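Local atomic coordinates of xylulose kinase (Bifidobacterium adolescentis ATCC 15703, PDB entry 3I8B), a protein that probably phosphorylates D-xylulose to D-xylulose 5-phosphate at the expense of ATP, as a member of the FGGY family of carbohydrate kinases. Residues Gly179-Ala182 / Glu183-Ala187; Met277-Gly281 / Leu282-Val286. All coordinates share one frame; numbering follows the deposited sequence.

The two contacts follow one another along the chain and lie far apart in the fold, their centres about 38 Å from each other and their nearest atoms about 21 Å. Interaction 1 is a tight turn in the loop between helix 167-175 and strand 193-195, on the surface of the N-terminal FGGY region. Interaction 2 ends helix 274-281, in the buried connection from strand 267-273, an edge of the five-stranded sheet, to strand 288-293 of the seven-stranded one. Interaction 2 thus joins the two sheets close to the predicted proton acceptor Asp274, whereas interaction 1 only shapes a peripheral loop.

Interaction 1 of 2, residues Gly179-Ala182 / Glu183-Ala187; sequences GPVA and EGEDA
From the last position of a type II turn, the carboxylate of Glu185 reaches back to the first and takes the N-H of Ala182 on OE1, 3.0 Å from N to OE1 with an N-H...O angle of 160°. The approach is on the anti side of the carboxylate, tilted from its plane. Glu185 CG lies anti to its own carbonyl carbon, chi1 -60°, which carries the extended chain past the carbonyl of Ala182. That carbonyl O accepts the N-H of Glu185, 3.0 Å from N to O, closing the turn, where Gly184 suits the third position by its positive phi. The turn lies in the surface loop between helix 167-175 and strand 193-195, with Val181 backbone-bonded to Gln83. Val181 crosses the Glu185 chain at a slant: its CG2 lies 3.7 Å from Glu185 CB and 4.0 Å from the methyl CB of Ala187. With an alanine here both methyls are gone, which would probably open a gap beside Ala187 and leave only CB against the Glu185 stem. Farther off, a water donates to Gly179 O at 2.6 Å and to Ala187 O at 2.7 Å. Glu185 thus grips Ala182 twice, and the Ala182 N-H would probably help to offset the negative charge of this exposed carboxylate.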
loop_
_atom_site.group_PDB
_atom_site.type_symbol
_atom_site.label_atom_id
_atom_site.label_comp_id
_atom_site.label_asym_id
_atom_site.label_seq_id
_atom_site.Cartn_x
_atom_site.Cartn_y
_atom_site.Cartn_z
ATOM N N GLY A 179 4.339 -26.171 0.883
ATOM C CA GLY A 179 4.301 -26.027 2.328
ATOM C C GLY A 179 5.364 -26.858 3.027
ATOM O O GLY A 179 6.199 -27.490 2.368
ATOM N N PRO A 180 5.339 -26.869 4.370
ATOM C CA PRO A 180 6.367 -27.550 5.169
ATOM C C PRO A 180 6.582 -28.994 4.762
ATOM O O PRO A 180 5.620 -29.722 4.516
ATOM C CB PRO A 180 5.803 -27.477 6.586
ATOM C CG PRO A 180 4.990 -26.236 6.589
ATOM C CD PRO A 180 4.380 -26.135 5.220
ATOM N N VAL A 181 7.840 -29.402 4.662
ATOM C CA VAL A 181 8.151 -30.792 4.352
ATOM C C VAL A 181 9.017 -31.390 5.449
ATOM O O VAL A 181 9.493 -30.674 6.327
ATOM C CB VAL A 181 8.853 -30.935 2.992
ATOM C CG1 VAL A 181 7.941 -30.430 1.873
ATOM C CG2 VAL A 181 10.173 -30.190 2.996
ATOM N N ALA A 182 9.207 -32.703 5.404
ATOM C CA ALA A 182 10.043 -33.373 6.389
ATOM C C ALA A 182 11.510 -33.138 6.070
ATOM O O ALA A 182 11.858 -32.718 4.964
ATOM C CB ALA A 182 9.740 -34.859 6.436
ATOM N N GLU A 183 12.364 -33.411 7.051
ATOM C CA GLU A 183 13.802 -33.245 6.889
ATOM C C GLU A 183 14.300 -34.037 5.694
ATOM O O GLU A 183 13.952 -35.206 5.522
ATOM C CB GLU A 183 14.537 -33.689 8.155
ATOM C CG GLU A 183 16.023 -33.955 7.956
ATOM C CD GLU A 183 16.738 -34.316 9.255
ATOM O OE1 GLU A 183 17.113 -33.396 10.013
ATOM O OE2 GLU A 183 16.935 -35.526 9.509
ATOM N N GLY A 184 15.103 -33.386 4.860
ATOM C CA GLY A 184 15.702 -34.044 3.717
ATOM C C GLY A 184 14.750 -34.171 2.546
ATOM O O GLY A 184 15.047 -34.864 1.579
ATOM N N GLU A 185 13.594 -33.522 2.642
ATOM C CA GLU A 185 12.676 -33.452 1.517
ATOM C C GLU A 185 12.868 -32.121 0.792
ATOM O O GLU A 185 13.407 -31.168 1.353
ATOM C CB GLU A 185 11.215 -33.604 1.982
ATOM C CG GLU A 185 10.901 -34.921 2.703
ATOM C CD GLU A 185 9.412 -35.292 2.686
ATOM O OE1 GLU A 185 8.559 -34.473 3.111
ATOM O OE2 GLU A 185 9.097 -36.427 2.255
ATOM N N ASP A 186 12.429 -32.058 -0.457
ATOM C CA ASP A 186 12.491 -30.816 -1.217
ATOM C C ASP A 186 11.326 -29.914 -0.817
ATOM O O ASP A 186 10.162 -30.291 -0.977
ATOM C CB ASP A 186 12.459 -31.108 -2.724
ATOM C CG ASP A 186 12.695 -29.864 -3.571
ATOM O OD1 ASP A 186 12.865 -28.756 -3.011
ATOM O OD2 ASP A 186 12.709 -29.993 -4.807
ATOM N N ALA A 187 11.641 -28.733 -0.286
ATOM C CA ALA A 187 10.624 -27.749 0.094
ATOM C C ALA A 187 10.083 -26.945 -1.110
ATOM O O ALA A 187 9.056 -26.275 -1.006
ATOM C CB ALA A 187 11.175 -26.790 1.165
HETATM O O HOH W 1 6.794 -27.582 -0.171
#

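Interaction 2 of 2, residues Met277-Gly281 / Leu282-Val286; sequences MASLG and LGMAV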
loop_
_atom_site.group_PDB
_atom_site.type_symbol
_atom_site.label_atom_id
_atom_site.label_comp_id
_atom_site.label_asym_id
_atom_site.label_seq_id
_atom_site.Cartn_x
_atom_site.Cartn_y
_atom_site.Cartn_z
HETATM N N MSE A 277 -3.339 -3.312 -6.111
HETATM C CA MSE A 277 -4.391 -4.197 -6.572
HETATM C C MSE A 277 -5.699 -3.398 -6.611
HETATM O O MSE A 277 -6.430 -3.460 -7.600
HETATM C CB MSE A 277 -4.497 -5.453 -5.693
HETATM C CG MSE A 277 -3.305 -6.407 -5.828
HETATM SE SE MSE A 277 -3.545 -7.884 -7.170
HETATM C CE MSE A 277 -3.412 -6.807 -8.811
ATOM N N ALA A 278 -5.961 -2.615 -5.559
ATOM C CA ALA A 278 -7.172 -1.793 -5.513
ATOM C C ALA A 278 -7.201 -0.863 -6.714
ATOM O O ALA A 278 -8.247 -0.659 -7.318
ATOM C CB ALA A 278 -7.242 -0.976 -4.217
ATOM N N SER A 279 -6.042 -0.289 -7.044
ATOM C CA SER A 279 -5.941 0.635 -8.170
ATOM C C SER A 279 -6.318 -0.043 -9.496
ATOM O O SER A 279 -7.027 0.534 -10.322
ATOM C CB SER A 279 -4.546 1.250 -8.244
ATOM O OG SER A 279 -4.213 1.860 -6.999
ATOM N N LEU A 280 -5.826 -1.261 -9.690
ATOM C CA LEU A 280 -6.213 -2.059 -10.845
ATOM C C LEU A 280 -7.737 -2.283 -10.826
ATOM O O LEU A 280 -8.400 -2.084 -11.823
ATOM C CB LEU A 280 -5.462 -3.389 -10.859
ATOM C CG LEU A 280 -5.547 -4.223 -12.140
ATOM C CD1 LEU A 280 -4.885 -3.522 -13.323
ATOM C CD2 LEU A 280 -4.944 -5.594 -11.911
ATOM N N GLY A 281 -8.276 -2.672 -9.676
ATOM C CA GLY A 281 -9.698 -2.939 -9.548
ATOM C C GLY A 281 -10.556 -1.719 -9.811
ATOM O O GLY A 281 -11.706 -1.833 -10.264
ATOM N N LEU A 282 -9.992 -0.546 -9.526
ATOM C CA LEU A 282 -10.696 0.709 -9.715
ATOM C C LEU A 282 -10.567 1.152 -11.152
ATOM O O LEU A 282 -11.126 2.171 -11.546
ATOM C CB LEU A 282 -10.123 1.783 -8.790
ATOM C CG LEU A 282 -10.569 1.721 -7.329
ATOM C CD1 LEU A 282 -9.657 2.590 -6.451
ATOM C CD2 LEU A 282 -12.025 2.158 -7.164
ATOM N N GLY A 283 -9.827 0.372 -11.934
ATOM C CA GLY A 283 -9.609 0.670 -13.330
ATOM C C GLY A 283 -8.663 1.842 -13.523
ATOM O O GLY A 283 -8.652 2.467 -14.579
HETATM N N MSE A 284 -7.856 2.154 -12.516
HETATM C CA MSE A 284 -6.946 3.294 -12.652
HETATM C C MSE A 284 -5.797 3.080 -13.648
HETATM O O MSE A 284 -5.155 2.028 -13.672
HETATM C CB MSE A 284 -6.394 3.709 -11.293
HETATM C CG MSE A 284 -7.402 4.407 -10.402
HETATM SE SE MSE A 284 -6.749 4.443 -8.560
HETATM C CE MSE A 284 -5.146 5.519 -8.860
ATOM N N ALA A 285 -5.538 4.102 -14.457
ATOM C CA ALA A 285 -4.396 4.107 -15.349
ATOM C C ALA A 285 -3.518 5.327 -15.074
ATOM O O ALA A 285 -3.832 6.161 -14.205
ATOM C CB ALA A 285 -4.866 4.091 -16.818
ATOM N N VAL A 286 -2.428 5.435 -15.830
ATOM C CA VAL A 286 -1.461 6.517 -15.665
ATOM C C VAL A 286 -2.128 7.894 -15.674
ATOM O O VAL A 286 -2.844 8.239 -16.616
ATOM C CB VAL A 286 -0.380 6.449 -16.761
ATOM C CG1 VAL A 286 0.510 7.689 -16.723
ATOM C CG2 VAL A 286 0.447 5.178 -16.607
#
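Ser279 and Met284 meet through both backbone and side chain where the helix ends. The carbonyl O of Ser279 accepts the N-H of Met284 at 2.9 Å from N to O, and takes a second, weak bond from Leu282 N. The stronger bond of Leu282 N runs to Ala278 O at 2.8 Å, so this N-H is shared between two acceptors. Gly283 N, which lies above the plane of the Leu280 carbonyl and not on a lone pair, is satisfied by Leu280 O at 2.8 Å; the same oxygen has a second partner in Arg467 of helix 460-474.

The side chains follow this backbone pattern. In Met284, a selenomethionine here, with CG anti to the carbonyl carbon (chi1 -73°) and the next bond extended, SE comes to 3.9 Å from Ser279 CB. Ser279 suits this buried spot because its hydroxyl is hydrogen-bonded to Asn275 O, one turn earlier in the helix. Leu282 lays its branch beside the Ala278 carbonyl, CG 3.3 Å from O, and packs on Tyr460 and Ile431, while Met284 touches Leu429 of the same strand as Ile431. Gly283, with a phi of 73°, takes the left-handed conformation that a residue without a side chain adopts most easily.

Positive phi at Gly283 and the bonds Met284 N to Ser279 O (6→1) and Gly283 N to Leu280 O (5→2) define a Schellman motif, which here ends the helix that begins at the predicted proton acceptor Asp274 and turns the chain toward the second sheet of this actin-like ATPase-clan kinase.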